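Local coordinates for putative sugar ABC transporter, substrate-binding protein (Clostridium phytofermentans, PDB 4WZZ) that binds L-rhamnose and probably delivers the sugar to an ABC transporter, at residues W196-G199 with M200-V203; A119-T122 with D123-E126; K358-P361 with S362-A365; L296-P299 with I300-G303; Y51-T54 with A55-I59. All blocks are in the same frame, centred on the assembly; numbering follows the deposited sequence.

Contact 1. Residues W196-G199 with M200-V203; sequences WIDG and MKTV
Two bent side chains set up the contact: K201 turns at its third torsion (chi3 -58°), bringing its ammonium end back to D198, and selenomethionine M200 turns at its own (chi3 -98°), carrying CE over I197. The pairs lie about one helical turn apart, as i to i+3 and i to i+4 neighbours within helix 191-203. On the outer side, D198 uses a single carboxylate oxygen for the salt bridge; OD1 lies 3.6 Å from K201 NZ, long for such a pair. K201 CE is equally near, which means the lysine comes alongside the carboxylate rather than head-on, and its CE also passes 4.1 Å from I197 CG2. On the buried side the M200 methyl, CE, rests 3.9 Å from I197 CG1 and 4.5 Å from W196 CB, an apolar contact in which the I197 and M200 side chains pass at an oblique angle. Four successive backbone bonds of the alpha-helical pattern carry these groups. The first, from M200 N to W196 O, is 2.8 Å; the last, from V203 N to G199 O, is the straightest at 170°. V203 CG2 also comes within 3.2 Å of G199 O. The helix connects strand 179-185 to strand 212-219 in a beta-alpha-beta unit. I197 packs on V183 and S185 of the first of these strands, whereas W196, which touches the bound rhamnose, lies against T160 and V203 against M168, both of helix 160-174.

Contact 2. Residues A119-T122 with D123-E126; sequences ANDT and DALE
From D121, extended, the backbone curls into a type I beta turn from D123 to E126, closed by a 3.1 Å hydrogen bond from E126 N to D123 O. The side chain of D121 builds an Asx turn into its start: OD1 accepts D123 N at 2.9 Å, two residues on, and A124 N at 2.8 Å, three residues on. These two donors approach from opposite faces of the carboxylate. D123 N arrives on the anti side, 20° out of the plane, while A124 N comes from above it, 39° out. With CG anti to the backbone N (chi1 -174°), the aspartate reaches forward over the turn, and two bonds to one oxygen should restrict rotation of the group. The carboxylate thus satisfies amides in the loop that runs from strand 114-117 to helix 126-134. D121 and A124 both touch A97 of helix 97-110, and L125 lies on Q100 and I101 of the same helix. Other polar ends point elsewhere: T122 OG1 bonds to T191 and D123 OD1 to N147. On the apolar side, L125 CD1 lies 3.8 Å from A119 CB and 3.8 Å from D121 O.

Contact 3. Residues K358-P361 with S362-A365; sequences KFEP and SNIA
N363 and the backbone of K358 to E360 form the tight half of this contact, whereas the E360 carboxylate and S362 meet on a watery side. The N363 amide spans the last strand residues and the first loop residue and uses both its groups. ND2 donates to K358 O at 3.0 Å, nearly straight (172°) and in the plane of both the amide and the carbonyl. OD1 accepts E360 N at 2.9 Å, from a donor tilted 29° out of the amide carbonyl plane. The side chain reaches back because CG sits between the backbone N and the carbonyl carbon (chi1 68°), and although N363 occupies the N-cap position it makes no capping bond. A type I beta turn from E360 to N363, closed by N363 N to E360 O at 3.0 Å, brings it there and links strand 357-359 to helix 364-368. F359 CB and I364 CD1 touch at 4.2 Å, and F359 continues the apolar layer edge-to-face with W367. The other side is looser: a water donates to E360 OE1 at 2.7 Å and accepts from S362 N at 3.0 Å, joining the carboxylate to the turn, while S362 OG lies 3.4 Å from E360 CD. Since the amide's donor meets a backbone acceptor and its acceptor a backbone donor, its orientation is chemically defined: exchanging N and O would set like against like.

Contact 4. Residues L296-P299 with I300-G303; sequences LWNP and IQLG
N298, P299 and I300 bury the most surface here; N298, the N-cap of helix 299-315, offers OD1 to I300 and Q301. Its CG, anti to the backbone N (chi1 -173°), swings OD1 over the first turn, where it accepts Q301 N at 3.1 Å and, weakly, I300 N at 2.8 Å. The Q301 donor stands 69° out of the amide plane, over its face and not at a lone pair. I300 adds its CB, 3.2 Å from the same OD1. P299 opens the helix at its first position, where a proline ring costs no backbone bond, and its carbonyl O receives G303 N at 3.0 Å. The carbonyl of N298 takes L302 N at 2.9 Å. Q301 folds over the N298 amide, the two amide planes 28° apart although the side chains cross at about a right angle; a water accepts from N298 ND2 at 3.1 Å and donates to Q301 OE1 at 3.2 Å. Behind the cap, W297 NE1 bonds to Y68 and its ring touches the bound rhamnose. The helix follows strand 294-296 and lies on helix 67-82, P299 against Y68 and K71, L302 against Y68 and E72.

Contact 5. Residues Y51-T54 with A55-I59; sequences YATT and ATYAI
T53 OG1 meets Y57 OH at 2.7 Å, a short hydroxyl-to-hydroxyl hydrogen bond whose proton may belong to T53 or to Y57. The threonine oxygen lies at the edge of the tyrosine ring and in its plane, the side chains approaching each other from the loop and the strand. The same OG1 accepts A55 N at 3.2 Å along a nearly straight line (166°), so one hydroxyl joins the strand residue Y57 and the turn backbone. Its position follows from chi1 of -176°, which sets OG1 anti to the T53 backbone N. The methyl CG2 then lies 4.0 Å from Y57 CE1. On the outer side of the bend a water donates to T54 O at 2.6 Å and hydrogen-bonds to T56 OG1 at 2.7 Å. One layer further out, backbone bonds of T53 with N83 and of A55 and Y57 with K86 fix the bend beside strand 86-90. The Y57 side chain touches I311 and V314 of helix 299-315 and Y76 and I80 of helix 67-82. The A55 N to T53 OG1 bond defines an ST turn, here leading into strand 56-60 of the mixed sheet in one alpha/beta lobe, as in periplasmic binding proteins.

Overall arrangement
Along the chain the order is contact 5, 2, 1, 4, 3. Contact 5 leads into strand 56-60 and contact 2 follows strand 114-117, adjacent strands of the eight-stranded mixed sheet; their centres are about 23 Å apart. Contact 1 belongs to the other lobe, on a helix flanking the four-stranded parallel sheet, about 36 Å from contact 5 between centres. The lobes meet at the ligand: W196 CH2 of contact 1 and W297 CH2 of contact 4 are 3.8 Å apart, and both tryptophans touch rhamnose. Contact 3 adjoins contact 4 through the strand pair 294-296 and 357-359, F359 CE2 lying 3.6 Å from L296 N. This two-lobed layout fits a binding protein that closes around its sugar.

Contact 1. Residues W196-G199 with M200-V203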
loop_
_atom_site.group_PDB
_atom_site.type_symbol
_atom_site.label_atom_id
_atom_site.label_comp_id
_atom_site.label_asym_id
_atom_site.label_seq_id
_atom_site.Cartn_x
_atom_site.Cartn_y
_atom_site.Cartn_z
ATOM N N TRP A 196 -1.219 -9.232 -1.461
ATOM C CA TRP A 196 0.017 -9.375 -2.225
ATOM C C TRP A 196 0.695 -10.698 -1.928
ATOM O O TRP A 196 1.237 -11.340 -2.829
ATOM C CB TRP A 196 0.970 -8.217 -1.951
ATOM C CG TRP A 196 0.388 -6.893 -2.368
ATOM C CD1 TRP A 196 -0.430 -6.656 -3.431
ATOM C CD2 TRP A 196 0.567 -5.642 -1.710
ATOM N NE1 TRP A 196 -0.766 -5.320 -3.485
ATOM C CE2 TRP A 196 -0.164 -4.679 -2.426
ATOM C CE3 TRP A 196 1.268 -5.244 -0.572
ATOM C CZ2 TRP A 196 -0.201 -3.324 -2.045
ATOM C CZ3 TRP A 196 1.235 -3.926 -0.212
ATOM C CH2 TRP A 196 0.506 -2.983 -0.934
ATOM N N ILE A 197 0.710 -11.082 -0.662
ATOM C CA ILE A 197 1.350 -12.333 -0.262
ATOM C C ILE A 197 0.578 -13.520 -0.830
ATOM O O ILE A 197 1.164 -14.460 -1.362
ATOM C CB ILE A 197 1.486 -12.432 1.256
ATOM C CG1 ILE A 197 2.467 -11.384 1.752
ATOM C CG2 ILE A 197 2.000 -13.836 1.667
ATOM C CD1 ILE A 197 2.343 -11.067 3.247
ATOM N N ASP A 198 -0.748 -13.466 -0.774
ATOM C CA ASP A 198 -1.536 -14.523 -1.394
ATOM C C ASP A 198 -1.277 -14.567 -2.888
ATOM O O ASP A 198 -1.177 -15.650 -3.480
ATOM C CB ASP A 198 -3.012 -14.315 -1.126
ATOM C CG ASP A 198 -3.404 -14.695 0.296
ATOM O OD1 ASP A 198 -2.625 -15.418 0.971
ATOM O OD2 ASP A 198 -4.488 -14.264 0.741
ATOM N N GLY A 199 -1.185 -13.392 -3.501
ATOM C CA GLY A 199 -0.867 -13.299 -4.910
ATOM C C GLY A 199 0.477 -13.942 -5.223
ATOM O O GLY A 199 0.616 -14.661 -6.222
HETATM N N MSE A 200 1.483 -13.669 -4.395
HETATM C CA MSE A 200 2.820 -14.212 -4.636
HETATM C C MSE A 200 2.759 -15.727 -4.536
HETATM O O MSE A 200 3.394 -16.434 -5.307
HETATM C CB MSE A 200 3.829 -13.629 -3.634
HETATM C CG MSE A 200 4.190 -12.229 -3.956
HETATM SE SE MSE A 200 5.677 -11.673 -2.763
HETATM C CE MSE A 200 4.622 -10.740 -1.427
ATOM N N LYS A 201 2.001 -16.225 -3.575
ATOM C CA LYS A 201 1.946 -17.663 -3.372
ATOM C C LYS A 201 1.264 -18.338 -4.546
ATOM O O LYS A 201 1.627 -19.445 -4.916
ATOM C CB LYS A 201 1.300 -18.000 -2.038
ATOM C CG LYS A 201 2.230 -17.597 -0.854
ATOM C CD LYS A 201 1.692 -18.030 0.485
ATOM C CE LYS A 201 0.330 -17.442 0.726
ATOM N NZ LYS A 201 -0.095 -17.642 2.134
ATOM N N THR A 202 0.280 -17.671 -5.140
ATOM C CA THR A 202 -0.322 -18.199 -6.366
ATOM C C THR A 202 0.660 -18.155 -7.544
ATOM O O THR A 202 0.824 -19.143 -8.261
ATOM C CB THR A 202 -1.630 -17.440 -6.675
ATOM O OG1 THR A 202 -2.575 -17.696 -5.623
ATOM C CG2 THR A 202 -2.255 -17.868 -8.011
ATOM N N VAL A 203 1.302 -17.011 -7.763
ATOM C CA VAL A 203 2.232 -16.844 -8.863
ATOM C C VAL A 203 3.370 -17.862 -8.766
ATOM O O VAL A 203 3.787 -18.457 -9.766
ATOM C CB VAL A 203 2.799 -15.411 -8.853
ATOM C CG1 VAL A 203 3.965 -15.259 -9.835
ATOM C CG2 VAL A 203 1.716 -14.419 -9.166
#

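Contact 2. Residues A119-T122 with D123-E126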
loop_
_atom_site.group_PDB
_atom_site.type_symbol
_atom_site.label_atom_id
_atom_site.label_comp_id
_atom_site.label_asym_id
_atom_site.label_seq_id
_atom_site.Cartn_x
_atom_site.Cartn_y
_atom_site.Cartn_z
ATOM N N ALA A 119 -7.466 0.159 5.416
ATOM C CA ALA A 119 -7.844 -0.759 6.479
ATOM C C ALA A 119 -6.703 -1.517 7.105
ATOM O O ALA A 119 -5.852 -2.071 6.407
ATOM C CB ALA A 119 -8.882 -1.776 5.947
ATOM N N ASN A 120 -6.711 -1.571 8.432
ATOM C CA ASN A 120 -5.751 -2.389 9.178
ATOM C C ASN A 120 -6.243 -3.811 9.384
ATOM O O ASN A 120 -5.501 -4.680 9.853
ATOM C CB ASN A 120 -5.445 -1.756 10.526
ATOM C CG ASN A 120 -4.599 -0.507 10.396
ATOM O OD1 ASN A 120 -3.818 -0.372 9.456
ATOM N ND2 ASN A 120 -4.748 0.410 11.334
ATOM N N ASP A 121 -7.496 -4.049 9.023
ATOM C CA ASP A 121 -8.098 -5.380 9.112
ATOM C C ASP A 121 -9.267 -5.370 8.146
ATOM O O ASP A 121 -9.966 -4.352 8.006
ATOM C CB ASP A 121 -8.569 -5.664 10.536
ATOM C CG ASP A 121 -9.087 -7.104 10.726
ATOM O OD1 ASP A 121 -10.213 -7.418 10.273
ATOM O OD2 ASP A 121 -8.369 -7.905 11.355
ATOM N N THR A 122 -9.479 -6.491 7.470
ATOM C CA THR A 122 -10.415 -6.520 6.375
ATOM C C THR A 122 -11.857 -6.488 6.891
ATOM O O THR A 122 -12.746 -5.920 6.244
ATOM C CB THR A 122 -10.192 -7.782 5.533
ATOM O OG1 THR A 122 -8.777 -8.027 5.436
ATOM C CG2 THR A 122 -10.777 -7.602 4.157
ATOM N N ASP A 123 -12.067 -7.073 8.068
ATOM C CA ASP A 123 -13.416 -7.319 8.585
ATOM C C ASP A 123 -13.784 -6.593 9.893
ATOM O O ASP A 123 -14.958 -6.310 10.151
ATOM C CB ASP A 123 -13.591 -8.817 8.812
ATOM C CG ASP A 123 -13.580 -9.614 7.515
ATOM O OD1 ASP A 123 -14.072 -9.116 6.485
ATOM O OD2 ASP A 123 -13.073 -10.749 7.529
ATOM N N ALA A 124 -12.790 -6.322 10.724
ATOM C CA ALA A 124 -13.017 -5.791 12.067
ATOM C C ALA A 124 -13.617 -4.393 12.060
ATOM O O ALA A 124 -14.249 -3.979 13.034
ATOM C CB ALA A 124 -11.713 -5.807 12.860
ATOM N N LEU A 125 -13.438 -3.666 10.964
ATOM C CA LEU A 125 -13.939 -2.298 10.884
ATOM C C LEU A 125 -15.405 -2.232 10.463
ATOM O O LEU A 125 -15.990 -1.146 10.408
ATOM C CB LEU A 125 -13.096 -1.501 9.890
ATOM C CG LEU A 125 -11.582 -1.597 10.056
ATOM C CD1 LEU A 125 -10.932 -0.789 8.953
ATOM C CD2 LEU A 125 -11.163 -1.086 11.429
ATOM N N GLU A 126 -15.998 -3.386 10.158
ATOM C CA GLU A 126 -17.288 -3.398 9.490
ATOM C C GLU A 126 -18.387 -2.779 10.366
ATOM O O GLU A 126 -19.211 -2.016 9.866
ATOM C CB GLU A 126 -17.683 -4.806 9.020
ATOM C CG GLU A 126 -19.094 -4.843 8.407
ATOM C CD GLU A 126 -19.420 -6.116 7.639
ATOM O OE1 GLU A 126 -18.541 -6.993 7.460
ATOM O OE2 GLU A 126 -20.582 -6.224 7.204
#

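Contact 3. Residues K358-P361 with S362-A365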
loop_
_atom_site.group_PDB
_atom_site.type_symbol
_atom_site.label_atom_id
_atom_site.label_comp_id
_atom_site.label_asym_id
_atom_site.label_seq_id
_atom_site.Cartn_x
_atom_site.Cartn_y
_atom_site.Cartn_z
ATOM N N LYS A 358 8.823 0.333 -11.394
ATOM C CA LYS A 358 10.098 -0.216 -10.948
ATOM C C LYS A 358 11.135 0.903 -10.701
ATOM O O LYS A 358 11.408 1.718 -11.610
ATOM C CB LYS A 358 10.617 -1.182 -12.017
ATOM C CG LYS A 358 11.956 -1.797 -11.734
ATOM C CD LYS A 358 12.315 -2.755 -12.863
ATOM C CE LYS A 358 13.710 -3.340 -12.692
ATOM N NZ LYS A 358 14.116 -4.200 -13.876
ATOM N N PHE A 359 11.671 0.927 -9.488
ATOM C CA PHE A 359 12.735 1.832 -9.089
ATOM C C PHE A 359 14.045 1.061 -9.058
ATOM O O PHE A 359 14.147 0.018 -8.412
ATOM C CB PHE A 359 12.426 2.480 -7.722
ATOM C CG PHE A 359 11.180 3.334 -7.751
ATOM C CD1 PHE A 359 11.218 4.591 -8.338
ATOM C CD2 PHE A 359 9.984 2.863 -7.255
ATOM C CE1 PHE A 359 10.091 5.366 -8.401
ATOM C CE2 PHE A 359 8.853 3.631 -7.306
ATOM C CZ PHE A 359 8.895 4.883 -7.894
ATOM N N GLU A 360 15.017 1.557 -9.793
ATOM C CA GLU A 360 16.263 0.836 -9.980
ATOM C C GLU A 360 17.373 1.875 -10.103
ATOM O O GLU A 360 17.119 3.071 -10.142
ATOM C CB GLU A 360 16.161 -0.032 -11.236
ATOM C CG GLU A 360 15.746 0.740 -12.476
ATOM C CD GLU A 360 15.742 -0.131 -13.722
ATOM O OE1 GLU A 360 16.761 -0.806 -13.988
ATOM O OE2 GLU A 360 14.722 -0.130 -14.430
ATOM N N PRO A 361 18.640 1.429 -10.161
ATOM C CA PRO A 361 19.728 2.404 -10.232
ATOM C C PRO A 361 19.583 3.451 -11.338
ATOM O O PRO A 361 19.988 4.612 -11.192
ATOM C CB PRO A 361 20.957 1.518 -10.490
ATOM C CG PRO A 361 20.600 0.217 -9.776
ATOM C CD PRO A 361 19.113 0.048 -9.956
ATOM N N SER A 362 19.002 3.059 -12.460
ATOM C CA SER A 362 18.910 3.988 -13.583
ATOM C C SER A 362 17.891 5.118 -13.388
ATOM O O SER A 362 17.882 6.060 -14.153
ATOM C CB SER A 362 18.618 3.226 -14.877
ATOM O OG SER A 362 17.343 2.614 -14.845
ATOM N N ASN A 363 17.025 5.033 -12.372
ATOM C CA ASN A 363 16.012 6.073 -12.171
ATOM C C ASN A 363 15.762 6.460 -10.727
ATOM O O ASN A 363 14.907 7.276 -10.460
ATOM C CB ASN A 363 14.659 5.695 -12.806
ATOM C CG ASN A 363 13.971 4.530 -12.101
ATOM O OD1 ASN A 363 14.379 4.094 -11.037
ATOM N ND2 ASN A 363 12.872 4.062 -12.691
ATOM N N ILE A 364 16.510 5.909 -9.784
ATOM C CA ILE A 364 16.128 6.066 -8.373
ATOM C C ILE A 364 16.316 7.498 -7.875
ATOM O O ILE A 364 15.460 8.018 -7.169
ATOM C CB ILE A 364 16.874 5.032 -7.467
ATOM C CG1 ILE A 364 16.535 5.208 -5.982
ATOM C CG2 ILE A 364 18.396 5.136 -7.651
ATOM C CD1 ILE A 364 15.105 5.013 -5.669
ATOM N N ALA A 365 17.410 8.154 -8.255
ATOM C CA ALA A 365 17.732 9.432 -7.644
ATOM C C ALA A 365 16.689 10.498 -7.990
ATOM O O ALA A 365 16.288 11.289 -7.129
ATOM C CB ALA A 365 19.134 9.874 -8.040
HETATM O O HOH W 1 19.237 0.222 -13.430
#

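Contact 4. Residues L296-P299 with I300-G303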
loop_
_atom_site.group_PDB
_atom_site.type_symbol
_atom_site.label_atom_id
_atom_site.label_comp_id
_atom_site.label_asym_id
_atom_site.label_seq_id
_atom_site.Cartn_x
_atom_site.Cartn_y
_atom_site.Cartn_z
ATOM N N LEU A 296 7.076 0.552 -6.484
ATOM C CA LEU A 296 5.985 1.197 -5.769
ATOM C C LEU A 296 5.059 1.821 -6.801
ATOM O O LEU A 296 4.795 1.204 -7.845
ATOM C CB LEU A 296 6.517 2.202 -4.726
ATOM C CG LEU A 296 5.554 2.456 -3.548
ATOM C CD1 LEU A 296 5.553 1.280 -2.578
ATOM C CD2 LEU A 296 5.894 3.771 -2.825
ATOM N N TRP A 297 4.589 3.026 -6.506
ATOM C CA TRP A 297 3.536 3.752 -7.222
ATOM C C TRP A 297 3.541 5.091 -6.511
ATOM O O TRP A 297 4.208 5.237 -5.492
ATOM C CB TRP A 297 2.151 3.062 -7.097
ATOM C CG TRP A 297 1.818 2.830 -5.685
ATOM C CD1 TRP A 297 1.321 3.721 -4.795
ATOM C CD2 TRP A 297 2.048 1.619 -4.969
ATOM N NE1 TRP A 297 1.205 3.139 -3.557
ATOM C CE2 TRP A 297 1.660 1.845 -3.635
ATOM C CE3 TRP A 297 2.535 0.367 -5.332
ATOM C CZ2 TRP A 297 1.750 0.852 -2.654
ATOM C CZ3 TRP A 297 2.604 -0.617 -4.367
ATOM C CH2 TRP A 297 2.231 -0.365 -3.039
ATOM N N ASN A 298 2.810 6.079 -7.016
ATOM C CA ASN A 298 2.862 7.387 -6.403
ATOM C C ASN A 298 1.810 7.508 -5.305
ATOM O O ASN A 298 0.616 7.569 -5.606
ATOM C CB ASN A 298 2.667 8.479 -7.470
ATOM C CG ASN A 298 2.872 9.877 -6.924
ATOM O OD1 ASN A 298 2.583 10.155 -5.764
ATOM N ND2 ASN A 298 3.350 10.786 -7.779
ATOM N N PRO A 299 2.247 7.544 -4.035
ATOM C CA PRO A 299 1.263 7.584 -2.940
ATOM C C PRO A 299 0.471 8.887 -2.897
ATOM O O PRO A 299 -0.659 8.927 -2.403
ATOM C CB PRO A 299 2.109 7.420 -1.680
ATOM C CG PRO A 299 3.464 7.938 -2.075
ATOM C CD PRO A 299 3.638 7.606 -3.537
ATOM N N ILE A 300 1.079 9.960 -3.389
ATOM C CA ILE A 300 0.397 11.242 -3.450
ATOM C C ILE A 300 -0.765 11.153 -4.443
ATOM O O ILE A 300 -1.889 11.568 -4.166
ATOM C CB ILE A 300 1.353 12.370 -3.859
ATOM C CG1 ILE A 300 2.517 12.443 -2.874
ATOM C CG2 ILE A 300 0.615 13.688 -3.917
ATOM C CD1 ILE A 300 3.599 13.389 -3.287
ATOM N N GLN A 301 -0.490 10.583 -5.612
ATOM C CA GLN A 301 -1.526 10.394 -6.608
ATOM C C GLN A 301 -2.575 9.378 -6.167
ATOM O O GLN A 301 -3.759 9.518 -6.528
ATOM C CB GLN A 301 -0.909 9.994 -7.952
ATOM C CG GLN A 301 -0.106 11.129 -8.567
ATOM C CD GLN A 301 0.502 10.786 -9.910
ATOM O OE1 GLN A 301 0.911 9.662 -10.144
ATOM N NE2 GLN A 301 0.599 11.775 -10.785
ATOM N N LEU A 302 -2.180 8.383 -5.366
ATOM C CA LEU A 302 -3.154 7.453 -4.801
ATOM C C LEU A 302 -4.121 8.280 -3.964
ATOM O O LEU A 302 -5.348 8.126 -4.054
ATOM C CB LEU A 302 -2.490 6.387 -3.942
ATOM C CG LEU A 302 -3.460 5.448 -3.222
ATOM C CD1 LEU A 302 -4.314 4.674 -4.233
ATOM C CD2 LEU A 302 -2.752 4.453 -2.301
ATOM N N GLY A 303 -3.565 9.179 -3.162
ATOM C CA GLY A 303 -4.395 10.064 -2.360
ATOM C C GLY A 303 -5.237 10.977 -3.225
ATOM O O GLY A 303 -6.423 11.182 -2.934
HETATM O O HOH W 2 4.120 9.747 -10.609
#

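Contact 5. Residues Y51-T54 with A55-I59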
loop_
_atom_site.group_PDB
_atom_site.type_symbol
_atom_site.label_atom_id
_atom_site.label_comp_id
_atom_site.label_asym_id
_atom_site.label_seq_id
_atom_site.Cartn_x
_atom_site.Cartn_y
_atom_site.Cartn_z
ATOM N N TYR A 51 -16.040 18.996 -9.982
ATOM C CA TYR A 51 -15.507 18.542 -8.687
ATOM C C TYR A 51 -15.650 19.531 -7.535
ATOM O O TYR A 51 -15.165 19.278 -6.428
ATOM C CB TYR A 51 -14.041 18.108 -8.821
ATOM C CG TYR A 51 -13.956 16.777 -9.515
ATOM C CD1 TYR A 51 -14.110 15.592 -8.806
ATOM C CD2 TYR A 51 -13.799 16.704 -10.891
ATOM C CE1 TYR A 51 -14.082 14.368 -9.449
ATOM C CE2 TYR A 51 -13.763 15.482 -11.540
ATOM C CZ TYR A 51 -13.897 14.322 -10.813
ATOM O OH TYR A 51 -13.866 13.114 -11.477
ATOM N N ALA A 52 -16.308 20.658 -7.770
ATOM C CA ALA A 52 -16.527 21.607 -6.680
ATOM C C ALA A 52 -17.275 20.899 -5.556
ATOM O O ALA A 52 -18.199 20.124 -5.809
ATOM C CB ALA A 52 -17.305 22.815 -7.173
ATOM N N THR A 53 -16.873 21.152 -4.315
ATOM C CA THR A 53 -17.511 20.498 -3.179
ATOM C C THR A 53 -17.406 21.436 -2.000
ATOM O O THR A 53 -16.488 22.262 -1.937
ATOM C CB THR A 53 -16.833 19.130 -2.843
ATOM O OG1 THR A 53 -17.533 18.466 -1.779
ATOM C CG2 THR A 53 -15.388 19.317 -2.456
ATOM N N THR A 54 -18.352 21.349 -1.080
ATOM C CA THR A 54 -18.187 22.034 0.201
ATOM C C THR A 54 -18.267 21.057 1.368
ATOM O O THR A 54 -18.402 21.464 2.520
ATOM C CB THR A 54 -19.232 23.144 0.396
ATOM O OG1 THR A 54 -20.538 22.565 0.424
ATOM C CG2 THR A 54 -19.151 24.171 -0.746
ATOM N N ALA A 55 -18.116 19.772 1.071
ATOM C CA ALA A 55 -18.304 18.740 2.072
ATOM C C ALA A 55 -17.037 18.522 2.889
ATOM O O ALA A 55 -15.976 19.077 2.585
ATOM C CB ALA A 55 -18.729 17.443 1.402
ATOM N N THR A 56 -17.165 17.695 3.920
ATOM C CA THR A 56 -16.056 17.395 4.813
ATOM C C THR A 56 -15.655 15.925 4.669
ATOM O O THR A 56 -16.489 15.032 4.753
ATOM C CB THR A 56 -16.444 17.706 6.250
ATOM O OG1 THR A 56 -16.695 19.120 6.376
ATOM C CG2 THR A 56 -15.318 17.309 7.216
ATOM N N TYR A 57 -14.370 15.695 4.440
ATOM C CA TYR A 57 -13.878 14.372 4.093
ATOM C C TYR A 57 -12.809 13.957 5.085
ATOM O O TYR A 57 -11.819 14.668 5.237
ATOM C CB TYR A 57 -13.244 14.397 2.711
ATOM C CG TYR A 57 -14.175 14.823 1.610
ATOM C CD1 TYR A 57 -14.495 16.162 1.423
ATOM C CD2 TYR A 57 -14.717 13.885 0.751
ATOM C CE1 TYR A 57 -15.335 16.549 0.415
ATOM C CE2 TYR A 57 -15.560 14.258 -0.264
ATOM C CZ TYR A 57 -15.868 15.587 -0.435
ATOM O OH TYR A 57 -16.730 15.936 -1.456
ATOM N N ALA A 58 -13.028 12.830 5.760
ATOM C CA ALA A 58 -12.035 12.243 6.678
ATOM C C ALA A 58 -11.217 11.177 5.983
ATOM O O ALA A 58 -11.777 10.227 5.419
ATOM C CB ALA A 58 -12.731 11.604 7.856
ATOM N N ILE A 59 -9.889 11.296 6.041
ATOM C CA ILE A 59 -9.050 10.194 5.605
ATOM C C ILE A 59 -8.396 9.605 6.833
ATOM O O ILE A 59 -7.833 10.318 7.657
ATOM C CB ILE A 59 -7.986 10.601 4.553
ATOM C CG1 ILE A 59 -7.165 9.356 4.157
ATOM C CG2 ILE A 59 -7.139 11.771 5.062
ATOM C CD1 ILE A 59 -6.314 9.536 2.925
HETATM O O HOH W 3 -18.461 20.628 5.012
#